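Local structure of glycoside hydrolase, GH17 family (Formosa sp. Hel1_33_131, 6FCG) at residues 86-91 / 115-120; 90-95 / 144-149; 161-166 / 206-211; 191-196 / 234-239; 300-305 / 344-349. The protein probably hydrolyses internal beta-1,3-glucosidic bonds of the algal storage glucan laminarin, as an endo-acting laminarinase of glycoside hydrolase family 17. One frame throughout, in Å; residues are numbered along the deposited sequence.

Interaction 1 of 5, residues 86-91 / 115-120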
# COMPACT_ATOMS: atom_id res chain seq x y z
N LEU A 86 -26.65 -32.50 19.66
CA LEU A 86 -26.00 -31.21 19.64
C LEU A 86 -24.89 -31.10 20.67
O LEU A 86 -24.78 -31.91 21.58
CB LEU A 86 -26.98 -30.04 19.61
CG LEU A 86 -28.14 -30.06 20.54
CD1 LEU A 86 -27.79 -29.38 21.84
CD2 LEU A 86 -29.31 -29.31 19.97
N ARG A 87 -24.06 -30.09 20.45
CA ARG A 87 -22.88 -29.79 21.23
C ARG A 87 -22.95 -28.41 21.84
O ARG A 87 -23.41 -27.46 21.21
CB ARG A 87 -21.71 -29.76 20.28
CG ARG A 87 -20.42 -29.93 20.97
CD ARG A 87 -19.25 -29.63 20.08
NE ARG A 87 -18.17 -29.29 20.98
CZ ARG A 87 -17.09 -28.60 20.68
NH1 ARG A 87 -16.85 -28.20 19.43
NH2 ARG A 87 -16.24 -28.33 21.67
N THR A 88 -22.38 -28.30 23.01
CA THR A 88 -22.47 -27.13 23.86
C THR A 88 -21.09 -26.83 24.46
O THR A 88 -20.20 -27.71 24.45
CB THR A 88 -23.57 -27.43 24.91
OG1 THR A 88 -24.71 -26.59 24.65
CG2 THR A 88 -23.07 -27.28 26.36
N TYR A 89 -20.88 -25.61 24.95
CA TYR A 89 -19.48 -25.16 25.25
C TYR A 89 -19.12 -24.90 26.72
O TYR A 89 -17.99 -25.17 27.14
CB TYR A 89 -19.13 -23.94 24.39
CG TYR A 89 -18.98 -24.33 22.94
CD1 TYR A 89 -20.09 -24.39 22.11
CD2 TYR A 89 -17.73 -24.67 22.42
CE1 TYR A 89 -19.96 -24.81 20.79
CE2 TYR A 89 -17.59 -25.06 21.10
CZ TYR A 89 -18.70 -25.13 20.28
OH TYR A 89 -18.58 -25.50 18.96
N ASN A 90 -20.07 -24.38 27.48
CA ASN A 90 -19.88 -24.26 28.90
C ASN A 90 -21.16 -24.55 29.66
O ASN A 90 -22.25 -24.60 29.09
CB ASN A 90 -19.36 -22.89 29.27
CG ASN A 90 -20.35 -21.80 28.98
OD1 ASN A 90 -20.39 -21.30 27.87
ND2 ASN A 90 -21.14 -21.41 29.95
N VAL A 91 -20.97 -24.79 30.95
CA VAL A 91 -22.03 -24.97 31.93
C VAL A 91 -21.96 -23.94 33.07
O VAL A 91 -22.50 -24.13 34.15
CB VAL A 91 -22.13 -26.40 32.46
CG1 VAL A 91 -22.41 -27.38 31.35
CG2 VAL A 91 -20.88 -26.92 33.23
N MET A 115 -33.60 -35.80 20.99
CA MET A 115 -32.44 -34.92 20.83
C MET A 115 -31.46 -35.27 21.93
O MET A 115 -31.85 -35.34 23.09
CB MET A 115 -32.81 -33.43 20.93
CG MET A 115 -31.69 -32.47 20.53
SD MET A 115 -31.27 -32.54 18.77
CE MET A 115 -32.71 -31.75 18.06
N TYR A 116 -30.21 -35.48 21.56
CA TYR A 116 -29.14 -35.79 22.51
C TYR A 116 -28.13 -34.67 22.60
O TYR A 116 -28.09 -33.79 21.74
CB TYR A 116 -28.46 -37.06 22.10
CG TYR A 116 -29.44 -38.18 22.01
CD1 TYR A 116 -29.96 -38.77 23.15
CD2 TYR A 116 -29.88 -38.64 20.78
CE1 TYR A 116 -30.88 -39.80 23.07
CE2 TYR A 116 -30.79 -39.67 20.69
CZ TYR A 116 -31.28 -40.26 21.83
OH TYR A 116 -32.20 -41.27 21.71
N MET A 117 -27.34 -34.68 23.66
CA MET A 117 -26.39 -33.61 23.93
C MET A 117 -24.99 -34.07 24.31
O MET A 117 -24.82 -34.97 25.11
CB MET A 117 -26.91 -32.70 25.02
CG MET A 117 -26.07 -31.43 25.20
SD MET A 117 -26.80 -30.08 26.21
CE MET A 117 -28.46 -30.02 25.57
N MET A 118 -23.99 -33.43 23.68
CA MET A 118 -22.57 -33.45 24.07
C MET A 118 -22.34 -32.20 24.90
O MET A 118 -22.40 -31.11 24.35
CB MET A 118 -21.70 -33.44 22.82
CG MET A 118 -20.20 -33.39 23.06
SD MET A 118 -19.28 -33.23 21.49
CE MET A 118 -17.65 -32.94 22.15
N VAL A 119 -22.16 -32.35 26.22
CA VAL A 119 -22.05 -31.19 27.12
C VAL A 119 -20.61 -30.81 27.31
O VAL A 119 -19.79 -31.62 27.71
CB VAL A 119 -22.66 -31.45 28.48
CG1 VAL A 119 -22.35 -30.32 29.45
CG2 VAL A 119 -24.16 -31.59 28.36
N GLY A 120 -20.31 -29.55 27.04
CA GLY A 120 -18.99 -28.98 27.20
C GLY A 120 -18.81 -28.37 28.56
O GLY A 120 -19.61 -27.54 29.01

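Interaction 2 of 5, residues 90-95 / 144-149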
# COMPACT_ATOMS: atom_id res chain seq x y z
N ASN A 90 -20.07 -24.38 27.48
CA ASN A 90 -19.88 -24.26 28.90
C ASN A 90 -21.16 -24.55 29.66
O ASN A 90 -22.25 -24.60 29.09
CB ASN A 90 -19.36 -22.89 29.27
CG ASN A 90 -20.35 -21.80 28.98
OD1 ASN A 90 -20.39 -21.30 27.87
ND2 ASN A 90 -21.14 -21.41 29.95
N VAL A 91 -20.97 -24.79 30.95
CA VAL A 91 -22.03 -24.97 31.93
C VAL A 91 -21.96 -23.94 33.07
O VAL A 91 -22.50 -24.13 34.15
CB VAL A 91 -22.13 -26.40 32.46
CG1 VAL A 91 -22.41 -27.38 31.35
CG2 VAL A 91 -20.88 -26.92 33.23
N ARG A 92 -21.31 -22.81 32.79
CA ARG A 92 -21.22 -21.68 33.71
C ARG A 92 -22.47 -20.79 33.58
O ARG A 92 -23.07 -20.38 34.57
CB ARG A 92 -19.96 -20.89 33.35
CG ARG A 92 -19.39 -20.00 34.43
CD ARG A 92 -18.28 -19.13 33.84
NE ARG A 92 -18.81 -17.78 33.75
CZ ARG A 92 -18.94 -17.05 32.66
NH1 ARG A 92 -18.55 -17.47 31.48
NH2 ARG A 92 -19.47 -15.85 32.77
N LEU A 93 -22.78 -20.40 32.36
CA LEU A 93 -23.96 -19.64 32.10
C LEU A 93 -25.09 -20.63 32.02
O LEU A 93 -24.88 -21.82 31.84
CB LEU A 93 -23.78 -18.84 30.80
CG LEU A 93 -22.58 -17.85 30.76
CD1 LEU A 93 -22.49 -17.12 29.42
CD2 LEU A 93 -22.60 -16.83 31.90
N ALA A 94 -26.31 -20.11 32.11
CA ALA A 94 -27.55 -20.92 32.19
C ALA A 94 -27.91 -21.66 30.89
O ALA A 94 -28.68 -22.62 30.92
CB ALA A 94 -28.70 -20.01 32.58
N HIS A 95 -27.39 -21.15 29.77
CA HIS A 95 -27.70 -21.61 28.43
C HIS A 95 -27.81 -23.15 28.25
O HIS A 95 -28.80 -23.64 27.75
CB HIS A 95 -26.66 -20.98 27.50
CG HIS A 95 -26.76 -21.39 26.07
ND1 HIS A 95 -25.83 -22.22 25.46
CD2 HIS A 95 -27.63 -21.04 25.10
CE1 HIS A 95 -26.15 -22.39 24.19
NE2 HIS A 95 -27.25 -21.70 23.95
N ALA A 144 -13.00 -26.81 38.89
CA ALA A 144 -13.65 -27.82 39.75
C ALA A 144 -15.17 -27.69 39.74
O ALA A 144 -15.87 -28.66 39.45
CB ALA A 144 -13.10 -27.75 41.16
N SER A 145 -15.68 -26.49 39.98
CA SER A 145 -17.12 -26.31 40.03
C SER A 145 -17.80 -26.44 38.65
O SER A 145 -18.96 -26.87 38.56
CB SER A 145 -17.49 -25.01 40.70
OG SER A 145 -17.01 -23.94 39.93
N GLU A 146 -17.09 -26.06 37.58
CA GLU A 146 -17.59 -26.28 36.22
C GLU A 146 -17.74 -27.79 35.96
O GLU A 146 -18.75 -28.24 35.43
CB GLU A 146 -16.67 -25.61 35.21
CG GLU A 146 -16.94 -25.82 33.71
CD GLU A 146 -17.97 -24.88 33.09
OE1 GLU A 146 -18.49 -25.03 31.92
OE2 GLU A 146 -18.27 -23.94 33.81
N ILE A 147 -16.75 -28.57 36.35
CA ILE A 147 -16.87 -30.02 36.22
C ILE A 147 -18.06 -30.53 37.09
O ILE A 147 -18.86 -31.34 36.61
CB ILE A 147 -15.54 -30.74 36.57
CG1 ILE A 147 -14.46 -30.43 35.51
CG2 ILE A 147 -15.75 -32.24 36.74
CD1 ILE A 147 -14.67 -31.04 34.14
N ASP A 148 -18.17 -30.04 38.33
CA ASP A 148 -19.30 -30.43 39.19
C ASP A 148 -20.65 -30.12 38.54
O ASP A 148 -21.56 -30.94 38.59
CB ASP A 148 -19.27 -29.74 40.59
CG ASP A 148 -18.08 -30.19 41.47
OD1 ASP A 148 -17.46 -31.25 41.21
OD2 ASP A 148 -17.74 -29.43 42.41
N ARG A 149 -20.78 -28.95 37.93
CA ARG A 149 -22.05 -28.59 37.31
C ARG A 149 -22.39 -29.48 36.09
O ARG A 149 -23.55 -29.76 35.83
CB ARG A 149 -22.09 -27.11 36.95
CG ARG A 149 -22.28 -26.19 38.14
CD ARG A 149 -22.39 -24.72 37.73
NE ARG A 149 -21.28 -24.22 36.90
CZ ARG A 149 -20.16 -23.62 37.32
NH1 ARG A 149 -19.93 -23.43 38.60
NH2 ARG A 149 -19.24 -23.23 36.43

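Interaction 3 of 5, residues 161-166 / 206-211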
# COMPACT_ATOMS: atom_id res chain seq x y z
N VAL A 161 -28.12 -36.26 27.89
CA VAL A 161 -26.67 -36.08 27.95
C VAL A 161 -25.95 -37.41 27.72
O VAL A 161 -26.03 -38.31 28.56
CB VAL A 161 -26.23 -35.48 29.30
CG1 VAL A 161 -24.72 -35.41 29.41
CG2 VAL A 161 -26.84 -34.10 29.48
N LYS A 162 -25.28 -37.53 26.59
CA LYS A 162 -24.52 -38.74 26.24
C LYS A 162 -23.01 -38.60 26.27
O LYS A 162 -22.32 -39.61 26.22
CB LYS A 162 -24.92 -39.20 24.85
CG LYS A 162 -26.40 -39.47 24.72
CD LYS A 162 -26.84 -40.63 25.60
CE LYS A 162 -28.33 -40.57 25.92
NZ LYS A 162 -28.60 -41.48 27.04
N VAL A 163 -22.50 -37.37 26.34
CA VAL A 163 -21.06 -37.10 26.33
C VAL A 163 -20.78 -35.89 27.20
O VAL A 163 -21.52 -34.91 27.19
CB VAL A 163 -20.53 -36.84 24.88
CG1 VAL A 163 -19.04 -36.43 24.89
CG2 VAL A 163 -20.70 -38.05 23.97
N ILE A 164 -19.69 -35.98 27.97
CA ILE A 164 -19.07 -34.80 28.55
C ILE A 164 -17.72 -34.57 27.89
O ILE A 164 -16.90 -35.46 27.84
CB ILE A 164 -18.91 -34.90 30.05
CG1 ILE A 164 -20.28 -35.05 30.71
CG2 ILE A 164 -18.22 -33.64 30.58
CD1 ILE A 164 -20.24 -35.24 32.21
N ALA A 165 -17.52 -33.36 27.38
CA ALA A 165 -16.24 -32.92 26.82
C ALA A 165 -15.53 -32.02 27.81
O ALA A 165 -16.07 -30.97 28.22
CB ALA A 165 -16.48 -32.16 25.54
N VAL A 166 -14.33 -32.43 28.22
CA VAL A 166 -13.48 -31.65 29.13
C VAL A 166 -12.64 -30.69 28.31
O VAL A 166 -11.63 -31.07 27.71
CB VAL A 166 -12.56 -32.57 29.93
CG1 VAL A 166 -11.65 -31.76 30.85
CG2 VAL A 166 -13.38 -33.54 30.75
N TRP A 206 -19.88 -41.21 27.73
CA TRP A 206 -18.57 -41.13 27.12
C TRP A 206 -17.89 -39.82 27.51
O TRP A 206 -18.53 -38.78 27.56
CB TRP A 206 -18.67 -41.33 25.60
CG TRP A 206 -18.49 -42.76 25.17
CD1 TRP A 206 -18.59 -43.86 25.96
CD2 TRP A 206 -18.21 -43.25 23.85
NE1 TRP A 206 -18.38 -45.00 25.23
CE2 TRP A 206 -18.16 -44.65 23.93
CE3 TRP A 206 -18.00 -42.63 22.62
CZ2 TRP A 206 -17.89 -45.45 22.83
CZ3 TRP A 206 -17.75 -43.42 21.51
CH2 TRP A 206 -17.69 -44.83 21.63
N ILE A 207 -16.58 -39.89 27.75
CA ILE A 207 -15.80 -38.72 28.13
C ILE A 207 -14.79 -38.43 27.05
O ILE A 207 -14.18 -39.34 26.49
CB ILE A 207 -15.06 -38.96 29.44
CG1 ILE A 207 -16.01 -39.54 30.51
CG2 ILE A 207 -14.44 -37.65 29.94
CD1 ILE A 207 -17.19 -38.65 30.87
N THR A 208 -14.61 -37.15 26.74
CA THR A 208 -13.64 -36.71 25.71
C THR A 208 -13.10 -35.36 26.07
O THR A 208 -13.40 -34.82 27.14
CB THR A 208 -14.29 -36.67 24.30
OG1 THR A 208 -13.30 -36.50 23.29
CG2 THR A 208 -15.34 -35.56 24.18
N SER A 209 -12.27 -34.83 25.17
CA SER A 209 -11.92 -33.41 25.15
C SER A 209 -12.05 -32.97 23.71
O SER A 209 -11.71 -33.72 22.82
CB SER A 209 -10.50 -33.19 25.63
OG SER A 209 -10.21 -31.80 25.75
N SER A 210 -12.57 -31.77 23.48
CA SER A 210 -12.76 -31.31 22.12
C SER A 210 -11.67 -30.30 21.82
O SER A 210 -11.55 -29.27 22.49
CB SER A 210 -14.17 -30.76 21.92
OG SER A 210 -14.61 -30.99 20.58
N ASP A 211 -10.85 -30.60 20.83
CA ASP A 211 -9.66 -29.79 20.59
C ASP A 211 -9.18 -29.86 19.13
O ASP A 211 -9.59 -30.73 18.36
CB ASP A 211 -8.54 -30.21 21.57
CG ASP A 211 -7.68 -29.02 22.04
OD1 ASP A 211 -7.24 -28.22 21.17
OD2 ASP A 211 -7.45 -28.89 23.27

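Interaction 4 of 5, residues 191-196 / 234-239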
# COMPACT_ATOMS: atom_id res chain seq x y z
N HIS A 191 -11.00 -37.83 36.61
CA HIS A 191 -12.01 -37.60 37.62
C HIS A 191 -13.38 -38.13 37.18
O HIS A 191 -14.06 -38.82 37.94
CB HIS A 191 -12.10 -36.10 37.89
CG HIS A 191 -13.20 -35.69 38.82
ND1 HIS A 191 -13.06 -35.64 40.19
CD2 HIS A 191 -14.45 -35.24 38.57
CE1 HIS A 191 -14.19 -35.21 40.74
NE2 HIS A 191 -15.05 -34.96 39.78
N LEU A 192 -13.75 -37.82 35.94
CA LEU A 192 -15.02 -38.26 35.36
C LEU A 192 -15.07 -39.77 35.12
O LEU A 192 -16.10 -40.39 35.38
CB LEU A 192 -15.33 -37.49 34.07
CG LEU A 192 -15.65 -35.99 34.19
CD1 LEU A 192 -15.84 -35.39 32.81
CD2 LEU A 192 -16.88 -35.71 35.01
N GLN A 193 -13.98 -40.36 34.63
CA GLN A 193 -13.91 -41.83 34.49
C GLN A 193 -14.01 -42.57 35.83
O GLN A 193 -14.60 -43.65 35.89
CB GLN A 193 -12.62 -42.26 33.78
CG GLN A 193 -12.43 -41.80 32.33
CD GLN A 193 -13.50 -42.27 31.37
OE1 GLN A 193 -14.49 -42.86 31.79
NE2 GLN A 193 -13.29 -42.06 30.08
N ALA A 194 -13.46 -41.96 36.89
CA ALA A 194 -13.55 -42.49 38.27
C ALA A 194 -14.98 -42.41 38.83
O ALA A 194 -15.45 -43.37 39.45
CB ALA A 194 -12.59 -41.76 39.20
N LEU A 195 -15.68 -41.28 38.61
CA LEU A 195 -17.11 -41.20 38.94
C LEU A 195 -17.95 -42.25 38.23
O LEU A 195 -18.92 -42.73 38.80
CB LEU A 195 -17.68 -39.83 38.63
CG LEU A 195 -17.22 -38.64 39.48
CD1 LEU A 195 -17.93 -37.37 38.94
CD2 LEU A 195 -17.47 -38.81 40.98
N LYS A 196 -17.61 -42.60 36.99
CA LYS A 196 -18.34 -43.67 36.29
C LYS A 196 -18.09 -45.04 36.93
O LYS A 196 -19.02 -45.83 37.15
CB LYS A 196 -17.97 -43.74 34.82
CG LYS A 196 -18.32 -42.50 34.01
CD LYS A 196 -18.30 -42.71 32.49
CE LYS A 196 -17.32 -43.78 32.01
NZ LYS A 196 -17.05 -43.72 30.55
N ALA A 234 -7.06 -42.26 28.37
CA ALA A 234 -8.15 -42.06 29.33
C ALA A 234 -9.50 -41.75 28.69
O ALA A 234 -10.52 -42.17 29.22
CB ALA A 234 -7.80 -40.96 30.32
N VAL A 235 -9.52 -41.03 27.57
CA VAL A 235 -10.80 -40.65 26.92
C VAL A 235 -11.49 -41.84 26.26
O VAL A 235 -10.85 -42.82 25.92
CB VAL A 235 -10.66 -39.51 25.85
CG1 VAL A 235 -10.19 -38.24 26.51
CG2 VAL A 235 -9.75 -39.90 24.70
N ASP A 236 -12.81 -41.76 26.11
CA ASP A 236 -13.54 -42.81 25.37
C ASP A 236 -13.38 -42.62 23.88
O ASP A 236 -13.35 -43.60 23.13
CB ASP A 236 -15.00 -42.84 25.78
CG ASP A 236 -15.19 -43.30 27.22
OD1 ASP A 236 -14.97 -44.49 27.49
OD2 ASP A 236 -15.59 -42.47 28.09
N TYR A 237 -13.26 -41.36 23.43
CA TYR A 237 -12.93 -41.04 22.03
C TYR A 237 -12.24 -39.68 21.92
O TYR A 237 -12.19 -38.94 22.90
CB TYR A 237 -14.20 -41.08 21.17
CG TYR A 237 -15.11 -39.85 21.27
CD1 TYR A 237 -16.02 -39.71 22.30
CD2 TYR A 237 -15.08 -38.85 20.30
CE1 TYR A 237 -16.86 -38.60 22.37
CE2 TYR A 237 -15.92 -37.75 20.35
CZ TYR A 237 -16.80 -37.62 21.39
OH TYR A 237 -17.66 -36.53 21.46
N LEU A 238 -11.76 -39.35 20.72
CA LEU A 238 -11.13 -38.07 20.42
C LEU A 238 -12.06 -37.20 19.60
O LEU A 238 -12.46 -37.58 18.51
CB LEU A 238 -9.82 -38.25 19.64
CG LEU A 238 -8.58 -38.74 20.43
CD1 LEU A 238 -8.69 -40.23 20.78
CD2 LEU A 238 -7.32 -38.52 19.62
N SER A 239 -12.38 -36.02 20.12
CA SER A 239 -13.17 -35.01 19.42
C SER A 239 -12.19 -33.96 18.79
O SER A 239 -11.55 -33.17 19.48
CB SER A 239 -14.16 -34.36 20.38
OG SER A 239 -15.05 -33.50 19.70
O HOH W 1 -15.22 -45.82 29.89

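Interaction 5 of 5, residues 300-305 / 344-349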
# COMPACT_ATOMS: atom_id res chain seq x y z
N PRO A 300 -11.86 -44.44 18.71
CA PRO A 300 -12.58 -43.71 17.68
C PRO A 300 -12.18 -42.21 17.64
O PRO A 300 -11.83 -41.61 18.66
CB PRO A 300 -14.05 -43.88 18.07
CG PRO A 300 -14.07 -44.82 19.23
CD PRO A 300 -12.72 -44.75 19.86
N ILE A 301 -12.26 -41.64 16.44
CA ILE A 301 -12.12 -40.22 16.24
C ILE A 301 -13.43 -39.72 15.64
O ILE A 301 -13.96 -40.32 14.69
CB ILE A 301 -10.95 -39.91 15.29
CG1 ILE A 301 -9.64 -40.33 15.96
CG2 ILE A 301 -10.91 -38.42 14.97
CD1 ILE A 301 -8.49 -40.47 15.00
N HIS A 302 -13.92 -38.61 16.20
CA HIS A 302 -15.06 -37.86 15.63
C HIS A 302 -14.71 -36.39 15.44
O HIS A 302 -13.83 -35.85 16.11
CB HIS A 302 -16.28 -38.05 16.52
CG HIS A 302 -16.72 -39.48 16.56
ND1 HIS A 302 -17.27 -40.10 15.47
CD2 HIS A 302 -16.61 -40.44 17.51
CE1 HIS A 302 -17.51 -41.37 15.74
NE2 HIS A 302 -17.12 -41.60 16.98
N ILE A 303 -15.38 -35.74 14.50
CA ILE A 303 -15.15 -34.33 14.25
C ILE A 303 -16.03 -33.51 15.18
O ILE A 303 -17.23 -33.42 15.01
CB ILE A 303 -15.36 -33.94 12.77
CG1 ILE A 303 -14.50 -34.83 11.85
CG2 ILE A 303 -15.03 -32.47 12.54
CD1 ILE A 303 -13.01 -34.85 12.17
N GLY A 304 -15.38 -32.88 16.15
CA GLY A 304 -16.06 -32.02 17.10
C GLY A 304 -16.35 -30.61 16.61
O GLY A 304 -17.20 -29.93 17.20
N GLU A 305 -15.62 -30.15 15.60
CA GLU A 305 -15.84 -28.81 15.10
C GLU A 305 -15.19 -28.62 13.74
O GLU A 305 -14.01 -28.86 13.57
CB GLU A 305 -15.37 -27.74 16.12
CG GLU A 305 -16.23 -26.46 16.11
CD GLU A 305 -15.69 -25.38 17.05
OE1 GLU A 305 -15.19 -24.33 16.54
OE2 GLU A 305 -15.74 -25.55 18.30
N ASN A 344 -17.90 -43.18 8.94
CA ASN A 344 -18.59 -43.38 10.23
C ASN A 344 -18.07 -42.48 11.37
O ASN A 344 -17.71 -42.93 12.45
CB ASN A 344 -18.63 -44.88 10.62
CG ASN A 344 -19.37 -45.77 9.58
OD1 ASN A 344 -20.63 -45.74 9.34
ND2 ASN A 344 -18.58 -46.62 8.97
N MET A 345 -18.02 -41.18 11.08
CA MET A 345 -17.74 -40.16 12.07
C MET A 345 -18.97 -39.26 12.22
O MET A 345 -19.65 -38.95 11.25
CB MET A 345 -16.53 -39.31 11.65
CG MET A 345 -15.21 -40.07 11.53
SD MET A 345 -13.83 -39.14 10.80
CE MET A 345 -12.55 -40.18 11.47
N SER A 346 -19.28 -38.88 13.44
CA SER A 346 -20.07 -37.71 13.71
C SER A 346 -19.30 -36.43 13.33
O SER A 346 -18.07 -36.36 13.40
CB SER A 346 -20.50 -37.69 15.19
OG SER A 346 -21.52 -38.65 15.44
N CYS A 347 -20.05 -35.44 12.89
CA CYS A 347 -19.51 -34.13 12.69
C CYS A 347 -20.44 -33.11 13.34
O CYS A 347 -21.53 -32.86 12.83
CB CYS A 347 -19.37 -33.81 11.20
SG CYS A 347 -18.69 -32.15 10.97
N PHE A 348 -19.96 -32.49 14.42
CA PHE A 348 -20.71 -31.44 15.10
C PHE A 348 -20.43 -30.16 14.35
O PHE A 348 -19.65 -29.33 14.78
CB PHE A 348 -20.29 -31.36 16.57
CG PHE A 348 -20.72 -32.56 17.40
CD1 PHE A 348 -20.01 -33.75 17.37
CD2 PHE A 348 -21.86 -32.49 18.19
CE1 PHE A 348 -20.43 -34.83 18.12
CE2 PHE A 348 -22.27 -33.56 18.94
CZ PHE A 348 -21.55 -34.73 18.92
N TYR A 349 -21.10 -29.98 13.21
CA TYR A 349 -20.73 -28.97 12.26
C TYR A 349 -20.99 -27.59 12.90
O TYR A 349 -21.99 -27.39 13.62
CB TYR A 349 -21.50 -29.16 10.94
CG TYR A 349 -21.16 -28.08 9.91
CD1 TYR A 349 -20.11 -28.25 9.07
CD2 TYR A 349 -21.89 -26.92 9.82
CE1 TYR A 349 -19.76 -27.29 8.17
CE2 TYR A 349 -21.56 -25.94 8.93
CZ TYR A 349 -20.49 -26.15 8.09
OH TYR A 349 -20.15 -25.19 7.17

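Interaction 1 of 5, residues 86-91 / 115-120
A right-handed beta-alpha-beta unit of the barrel, strand 83-87, helix 95-109 and strand 116-121, brings Leu-86 beside Met-117 and Arg-87 beside Met-118 as parallel bridged pairs. Leu-86 is held through both its backbone N and its backbone O: the N donates to Tyr-116 O (2.8 Å), and the O takes the N-H of Met-118 (2.7 Å, 175° at the hydrogen). A weak bond from Thr-88 N to Met-118 O follows (3.1 Å), and there strand 83-87 has already passed into loop. On the face of Leu-86 and Met-117, CD1 of the leucine meets the methionine CE at 3.8 Å, while CD2 reaches Met-115 SD at 4.0 Å; Ile-99 and Leu-100 of helix 95-109 cover Met-117. On the other face Arg-87 and Met-118 run side by side, both with CG anti to the backbone N (chi1 -160° and 177°), and Arg-87 CG lies 3.5 Å from Met-118 SD. The extended arginine carries its guanidinium past Tyr-89, whose CE2 sits over one face, to a salt bridge with Glu-305 and a hydrogen bond with Asn-168. Shortening Arg-87 to an alanine would remove the guanidinium, and Glu-305 would probably lose its salt-bridge mate and Met-118 its neighbour alongside. Farther on, Val-91 CG1 touches Val-119 CG1. Such parallel strands, with polar groups gathered at their C-terminal ends, are typical of a TIM barrel.

Interaction 2 of 5, residues 90-95 / 144-149
Two hydrogen bonds of opposite sense tie Val-91 to helix 143-156. Its N donates to Glu-146 OE1 (2.7 Å, 175°), on the syn side but tilted 30° from the carboxylate plane, and its O receives Arg-149 NE (3.0 Å) from above the carbonyl plane. Glu-146 OE1 is also reached by Trp-122 N, so this buried oxygen has two backbone donors. A salt bridge within the helix completes the ring of polar contacts: Arg-149 NH2 meets Glu-146 OE2 at 2.9 Å, on the anti side and likewise tilted from the plane. The arginine doubles back to do so, bent at chi3 (-54°), which lays its guanidinium over the backbone of the preceding turn and probably helps fix the carboxylate. The apolar contact is Val-91 CG2 against Arg-149 CB, at 3.9 Å. Arg-92 lies alongside Arg-149 in van der Waals contact, its CG 3.8 Å from Arg-149 NH2. The guanidinium of Arg-92 turns away to the C-terminal carboxylate of His-430 of the second subunit. The arrangement is that of a beta-alpha loop of a TIM barrel, pinned to an outer helix.

Interaction 3 of 5, residues 161-166 / 206-211
With chi1 at -169°, Thr-208 sets OG1 anti to its own N and drops CG2 into the remaining position between N and the carbonyl carbon, from which the methyl meets Ala-165 CB at 3.8 Å and Val-163 CG1 at 3.9 Å. The hydroxyl is thereby left to pair with Tyr-237 O, just ahead of strand 238-241. Ser-209 likewise holds OG anti to N (-174°), and this extended placing lets the hydroxyl donate to Val-166 O, a side-chain bond at the far end of the backbone ladder. That ladder joins strands 161-168 and 206-212, neighbours in the parallel barrel sheet that are linked through helix 182-197 in a beta-alpha-beta crossover. Trp-206 N donates to Lys-162 O (3.3 Å), Ile-164 N to Trp-206 O (3.1 Å), Thr-208 N to Ile-164 O (3.1 Å) and Val-166 N to Thr-208 O (2.8 Å). The segment axes approach to 4.3 Å and cross at -43°. Val-163, Ala-165 and Thr-208 share the face on which Met-118 packs. Ile-164 and Ile-207 occupy the other, the CD1 of Ile-207 standing 4.2 Å from Ile-164 CB, and there Leu-192 of helix 182-197 lies against Ile-164.

Interaction 4 of 5, residues 191-196 / 234-239
The amide of Gln-193 and the carboxylate of Asp-236 stand nearly perpendicular, their planes 77° apart. Asp-236 OD2 lies in the amide plane, at the NE2 edge, whereas NE2 comes to OD2 from above the carboxylate, 62° out of its plane. The contact joins helix 182-197, in the outer layer of the TIM barrel, to the turn that leads from helix 226-234 into strand 238-241. Gln-193 NE2 gives one N-H to Asp-236 OD2 (3.1 Å) and the other to Ala-234 O (2.9 Å), the latter met in the carbonyl plane at the end of helix 226-234. The chain is bent at chi2 (-60°), which turns the amide across to this end. A leucine in place of Gln-193 would probably leave Ala-234 O without this donor and the aspartate less firmly oriented. Lys-196, one turn on, brings NZ to the same OD2 in a salt bridge (3.1 Å), weak as a hydrogen bond, and also bonds to Leu-205 O. Asp-236 OD2 further accepts the N-H of Ile-207, so several donors converge on one oxygen and would be expected to favour its negative charge. The other oxygen, OD1, accepts a hydrogen bond from a water whose oxygen is 2.8 Å away, and the same water accepts from Lys-196 NZ at 2.9 Å.

Interaction 5 of 5, residues 300-305 / 344-349
Ile-303 O is approached from two successive residues: Phe-348 N donates to it (2.9 Å, 166°) nearly along the C=O axis, and Cys-347 CA adds a C-H...O contact at 3.3 Å. Ile-303 O also lies at the edge of the Phe-348 ring, in its plane. Residues 345-348 run alongside strand 301-305, in the place the eighth strand takes in a TIM barrel, although the backbones bridge just once, at Ile-303 and Cys-347. Ile-303 N completes the bridge by donating to Ser-346 O (3.0 Å). One step back, where a regular parallel ladder would pair Ser-346 N with Ile-301 O, the N-H goes instead to His-302 ND1 (3.1 Å), which it meets 28° out of the ring plane. The imidazole reaches this position with CG anti to its carbonyl carbon (chi1 -63°), and as ND1 accepts here, any single ring proton is probably on NE2. Asn-344, just before, ends helix 326-342 in a Schellman motif, and Phe-348 centres an inverse gamma turn. On the other side of the pair, Cys-347 SG touches Ile-303 CG2 at 4.0 Å beneath helix 326-342. The extended Met-345 lies along Ile-301, its CG 3.4 Å from Ile-301 O and its CE 4.2 Å from Ile-301 CB.

Interactions 1, 3 and 5 follow one another along the chain and round the same parallel barrel sheet, each joining a strand to the next segment of the wall; the centres of 1 and 3 are about 9 Å apart, those of 3 and 5 about 12 Å. Interactions 2 and 4, about 17 Å apart, attach outer helices 143-156 and 182-197 to connecting segments, and those helices meet through Ile-147, His-191 and Leu-192. Interaction 2 shares Asn-90 and Val-91 with interaction 1, whereas the segments of 3 and 4 alternate along the chain. Across the barrel, Arg-87 and Tyr-89 of interaction 1 reach Glu-305 of interaction 5, so the early and late strands are joined at the C-terminal mouth, where TIM-barrel enzymes have their active sites.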